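Local coordinates for protein pentalenene synthase (Streptomyces chartreusis NRRL 3882, PDB 6Q4S) that probably catalyses the magnesium-dependent cyclisation of farnesyl diphosphate to the bicyclic sesquiterpenol 7-epi-alpha-eudesmol, at residues Y129-S135 / E191-E197. Sequence-based numbering, arbitrary orientation.
Sequences YLSHGMS and ERSRGFE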
ATOM      1  N   TYR A 129     -15.951   4.224  -5.969  1.00 29.87           N
ATOM      2  CA  TYR A 129     -16.410   3.458  -7.165  1.00 31.34           C
ATOM      3  C   TYR A 129     -15.404   2.501  -7.747  1.00 31.81           C
ATOM      4  O   TYR A 129     -15.745   1.400  -8.179  1.00 31.71           O
ATOM      5  CB  TYR A 129     -16.832   4.418  -8.253  1.00 36.41           C
ATOM      6  CG  TYR A 129     -18.066   5.223  -7.870  1.00 46.36           C
ATOM      7  CD1 TYR A 129     -19.257   4.585  -7.551  1.00 57.11           C
ATOM      8  CD2 TYR A 129     -18.030   6.619  -7.806  1.00 53.32           C
ATOM      9  CE1 TYR A 129     -20.391   5.310  -7.204  1.00 63.85           C
ATOM     10  CE2 TYR A 129     -19.164   7.347  -7.476  1.00 63.58           C
ATOM     11  CZ  TYR A 129     -20.329   6.683  -7.163  1.00 62.69           C
ATOM     12  OH  TYR A 129     -21.442   7.385  -6.818  1.00 70.70           O
ATOM     13  N   LEU A 130     -14.149   2.957  -7.845  1.00 34.66           N
ATOM     14  CA  LEU A 130     -13.109   2.123  -8.431  1.00 30.57           C
ATOM     15  C   LEU A 130     -12.891   0.879  -7.598  1.00 32.88           C
ATOM     16  O   LEU A 130     -12.643  -0.212  -8.142  1.00 34.12           O
ATOM     17  CB  LEU A 130     -11.853   2.981  -8.531  1.00 34.20           C
ATOM     18  CG  LEU A 130     -10.825   2.771  -9.588  1.00 41.35           C
ATOM     19  CD1 LEU A 130     -11.418   2.988 -10.966  1.00 35.56           C
ATOM     20  CD2 LEU A 130      -9.699   3.769  -9.338  1.00 43.77           C
ATOM     21  N   SER A 131     -12.959   0.988  -6.261  1.00 31.17           N
ATOM     22  CA  SER A 131     -12.772  -0.226  -5.394  1.00 33.65           C
ATOM     23  C   SER A 131     -14.013  -1.138  -5.276  1.00 30.44           C
ATOM     24  O   SER A 131     -13.935  -2.276  -4.772  1.00 27.12           O
ATOM     25  CB  SER A 131     -12.359   0.192  -3.981  1.00 35.91           C
ATOM     26  OG  SER A 131     -13.330   0.977  -3.324  1.00 32.96           O
ATOM     27  N   HIS A 132     -15.123  -0.636  -5.734  1.00 34.17           N
ATOM     28  CA  HIS A 132     -16.411  -1.338  -5.577  1.00 39.48           C
ATOM     29  C   HIS A 132     -16.373  -2.725  -6.250  1.00 38.92           C
ATOM     30  O   HIS A 132     -15.980  -2.857  -7.392  1.00 37.30           O
ATOM     31  CB  HIS A 132     -17.588  -0.493  -6.107  1.00 41.67           C
ATOM     32  CG  HIS A 132     -18.903  -1.168  -5.914  1.00 51.37           C
ATOM     33  ND1 HIS A 132     -19.511  -1.272  -4.673  1.00 53.83           N
ATOM     34  CD2 HIS A 132     -19.677  -1.863  -6.776  1.00 52.33           C
ATOM     35  CE1 HIS A 132     -20.622  -1.971  -4.799  1.00 52.10           C
ATOM     36  NE2 HIS A 132     -20.739  -2.351  -6.059  1.00 53.82           N
ATOM     37  N   GLY A 133     -16.714  -3.769  -5.489  1.00 37.41           N
ATOM     38  CA  GLY A 133     -16.765  -5.122  -6.038  1.00 40.31           C
ATOM     39  C   GLY A 133     -15.418  -5.803  -6.162  1.00 40.93           C
ATOM     40  O   GLY A 133     -15.347  -6.910  -6.624  1.00 38.76           O
ATOM     41  N   MET A 134     -14.339  -5.157  -5.725  1.00 36.28           N
ATOM     42  CA  MET A 134     -13.024  -5.714  -5.914  1.00 33.78           C
ATOM     43  C   MET A 134     -12.557  -6.337  -4.618  1.00 31.24           C
ATOM     44  O   MET A 134     -12.799  -5.804  -3.562  1.00 31.71           O
ATOM     45  CB  MET A 134     -12.018  -4.566  -6.362  1.00 33.53           C
ATOM     46  CG  MET A 134     -12.422  -3.842  -7.648  1.00 33.31           C
ATOM     47  SD  MET A 134     -12.659  -4.945  -9.057  1.00 36.19           S
ATOM     48  CE  MET A 134     -11.091  -5.738  -9.365  1.00 37.45           C
ATOM     49  N   SER A 135     -11.787  -7.402  -4.700  1.00 30.86           N
ATOM     50  CA  SER A 135     -11.285  -8.089  -3.541  1.00 34.25           C
ATOM     51  C   SER A 135     -10.257  -7.232  -2.728  1.00 34.64           C
ATOM     52  O   SER A 135      -9.682  -6.287  -3.247  1.00 31.19           O
ATOM     53  CB  SER A 135     -10.616  -9.384  -3.969  1.00 39.79           C
ATOM     54  OG  SER A 135      -9.299  -9.146  -4.491  1.00 34.73           O
ATOM     55  N   GLU A 191      -8.617  -4.709 -14.492  1.00 34.49           N
ATOM     56  CA  GLU A 191      -9.381  -5.763 -13.841  1.00 31.99           C
ATOM     57  C   GLU A 191     -10.715  -5.123 -13.335  1.00 33.21           C
ATOM     58  O   GLU A 191     -11.791  -5.658 -13.580  1.00 33.14           O
ATOM     59  CB  GLU A 191      -8.579  -6.323 -12.662  1.00 31.02           C
ATOM     60  CG  GLU A 191      -7.482  -7.266 -13.057  1.00 35.38           C
ATOM     61  CD  GLU A 191      -6.405  -7.412 -12.000  1.00 34.49           C
ATOM     62  OE1 GLU A 191      -6.402  -8.381 -11.191  1.00 34.72           O
ATOM     63  OE2 GLU A 191      -5.553  -6.517 -11.953  1.00 36.50           O
ATOM     64  N   ARG A 192     -10.658  -3.941 -12.726  1.00 33.75           N
ATOM     65  CA  ARG A 192     -11.892  -3.251 -12.344  1.00 34.00           C
ATOM     66  C   ARG A 192     -12.802  -2.920 -13.527  1.00 36.02           C
ATOM     67  O   ARG A 192     -14.015  -3.079 -13.398  1.00 35.57           O
ATOM     68  CB  ARG A 192     -11.600  -1.989 -11.520  1.00 30.75           C
ATOM     69  CG  ARG A 192     -12.762  -1.027 -11.302  1.00 29.69           C
ATOM     70  CD  ARG A 192     -13.823  -1.788 -10.492  1.00 31.48           C
ATOM     71  NE  ARG A 192     -14.871  -0.854 -10.142  1.00 30.44           N
ATOM     72  CZ  ARG A 192     -15.932  -0.630 -10.914  1.00 34.44           C
ATOM     73  NH1 ARG A 192     -16.039  -1.245 -12.058  1.00 35.33           N
ATOM     74  NH2 ARG A 192     -16.878   0.218 -10.569  1.00 30.86           N
ATOM     75  N   SER A 193     -12.214  -2.448 -14.621  0.50 31.90           N
ATOM     76  CA  SER A 193     -12.938  -1.980 -15.776  0.50 34.58           C
ATOM     77  C   SER A 193     -13.702  -3.086 -16.510  0.50 35.71           C
ATOM     78  O   SER A 193     -14.787  -2.844 -17.038  0.50 40.76           O
ATOM     79  CB  SER A 193     -11.969  -1.337 -16.750  0.50 36.21           C
ATOM     80  OG  SER A 193     -12.631  -1.046 -17.943  0.50 32.60           O
ATOM     81  N   ARG A 194     -13.127  -4.274 -16.533  1.00 33.54           N
ATOM     82  CA  ARG A 194     -13.643  -5.388 -17.257  1.00 39.75           C
ATOM     83  C   ARG A 194     -14.288  -6.447 -16.383  1.00 40.30           C
ATOM     84  O   ARG A 194     -15.006  -7.285 -16.893  1.00 43.72           O
ATOM     85  CB  ARG A 194     -12.533  -5.981 -18.060  1.00 38.98           C
ATOM     86  CG  ARG A 194     -13.024  -6.936 -19.147  1.00 46.18           C
ATOM     87  CD  ARG A 194     -11.846  -7.448 -19.950  1.00 45.90           C
ATOM     88  NE  ARG A 194     -12.283  -8.267 -21.064  1.00 50.23           N
ATOM     89  CZ  ARG A 194     -11.488  -8.809 -21.966  1.00 49.91           C
ATOM     90  NH1 ARG A 194     -10.163  -8.643 -21.942  1.00 50.38           N
ATOM     91  NH2 ARG A 194     -12.040  -9.532 -22.909  1.00 54.51           N
ATOM     92  N   GLY A 195     -14.013  -6.456 -15.090  1.00 39.90           N
ATOM     93  CA  GLY A 195     -14.767  -7.280 -14.124  1.00 36.10           C
ATOM     94  C   GLY A 195     -14.173  -8.641 -13.986  1.00 41.45           C
ATOM     95  O   GLY A 195     -14.877  -9.620 -14.046  1.00 44.75           O
ATOM     96  N   PHE A 196     -12.859  -8.727 -13.809  1.00 37.43           N
ATOM     97  CA  PHE A 196     -12.244  -9.952 -13.465  1.00 34.95           C
ATOM     98  C   PHE A 196     -11.078  -9.619 -12.524  1.00 34.45           C
ATOM     99  O   PHE A 196     -10.766  -8.463 -12.348  1.00 38.29           O
ATOM    100  CB  PHE A 196     -11.746 -10.665 -14.737  1.00 37.82           C
ATOM    101  CG  PHE A 196     -10.533  -9.998 -15.383  1.00 37.13           C
ATOM    102  CD1 PHE A 196     -10.679  -8.862 -16.149  1.00 36.00           C
ATOM    103  CD2 PHE A 196      -9.265 -10.478 -15.162  1.00 37.70           C
ATOM    104  CE1 PHE A 196      -9.578  -8.221 -16.712  1.00 33.50           C
ATOM    105  CE2 PHE A 196      -8.154  -9.834 -15.720  1.00 36.44           C
ATOM    106  CZ  PHE A 196      -8.317  -8.683 -16.462  1.00 31.28           C
ATOM    107  N   GLU A 197     -10.433 -10.636 -11.989  1.00 37.11           N
ATOM    108  CA  GLU A 197      -9.193 -10.508 -11.257  1.00 39.87           C
ATOM    109  C   GLU A 197      -8.211 -11.551 -11.683  1.00 42.43           C
ATOM    110  O   GLU A 197      -8.568 -12.717 -11.854  1.00 42.75           O
ATOM    111  CB  GLU A 197      -9.400 -10.600  -9.758  1.00 45.69           C
ATOM    112  CG  GLU A 197     -10.139  -9.361  -9.244  1.00 49.49           C
ATOM    113  CD  GLU A 197     -10.266  -9.258  -7.719  1.00 50.83           C
ATOM    114  OE1 GLU A 197      -9.401  -9.927  -7.024  1.00 43.13           O
ATOM    115  OE2 GLU A 197     -11.245  -8.494  -7.286  1.00 34.88           O
TER
HETATM  116  O   HOH W   1     -13.656  -8.153  -9.085  1.00 58.51           O
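R192 meets Y129 at the end of helix 118-131, and E197 meets S135 at the start of helix 136-161, joining helix ends of the all-helical class I terpene synthase fold away from the annotated metal and substrate sites. R192 NE and NH2 both hydrogen-bond the carbonyl oxygen of Y129 in the last turn of helix 118-131. The R192 side chain leaves with CG anti to the backbone N (chi1 168°) and bends at chi2, which brings the guanidinium side-on to that oxygen. NE meets Y129 O at 3.1 Å in the carbonyl plane, on a lone pair, whereas NH2 meets Y129 O at 2.9 Å from above that plane. The oxygen itself lies almost in the guanidinium plane, and L130 O also sits at this edge. NH1 forms a salt bridge with D65 of helix 63-79. With an alanine here, D65 would probably lose this charge partner and the Y129 carbonyl both side-chain donors.

From the last position of the type II turn S131-M134, the M134 side chain, bent at chi2 and chi3, folds back between the two polar groups. Its SD packs on the aliphatic part of R192, 3.7 Å from CD, while CE turns to E197 and lies 3.7 Å from its CG. The E197 carboxylate grips S135 through both oxygens, each using its syn lone pair. S135 N points to E197 OE2 at 2.9 Å in a nearly straight bond (174°), and S135 OG donates to E197 OE1 at 2.7 Å. S135 OG also bonds W138 N, and E197 thus bonds to the N-cap residue of helix 136-161. One water donates to both G133 O and E197 OE2, 3.0 Å from the latter.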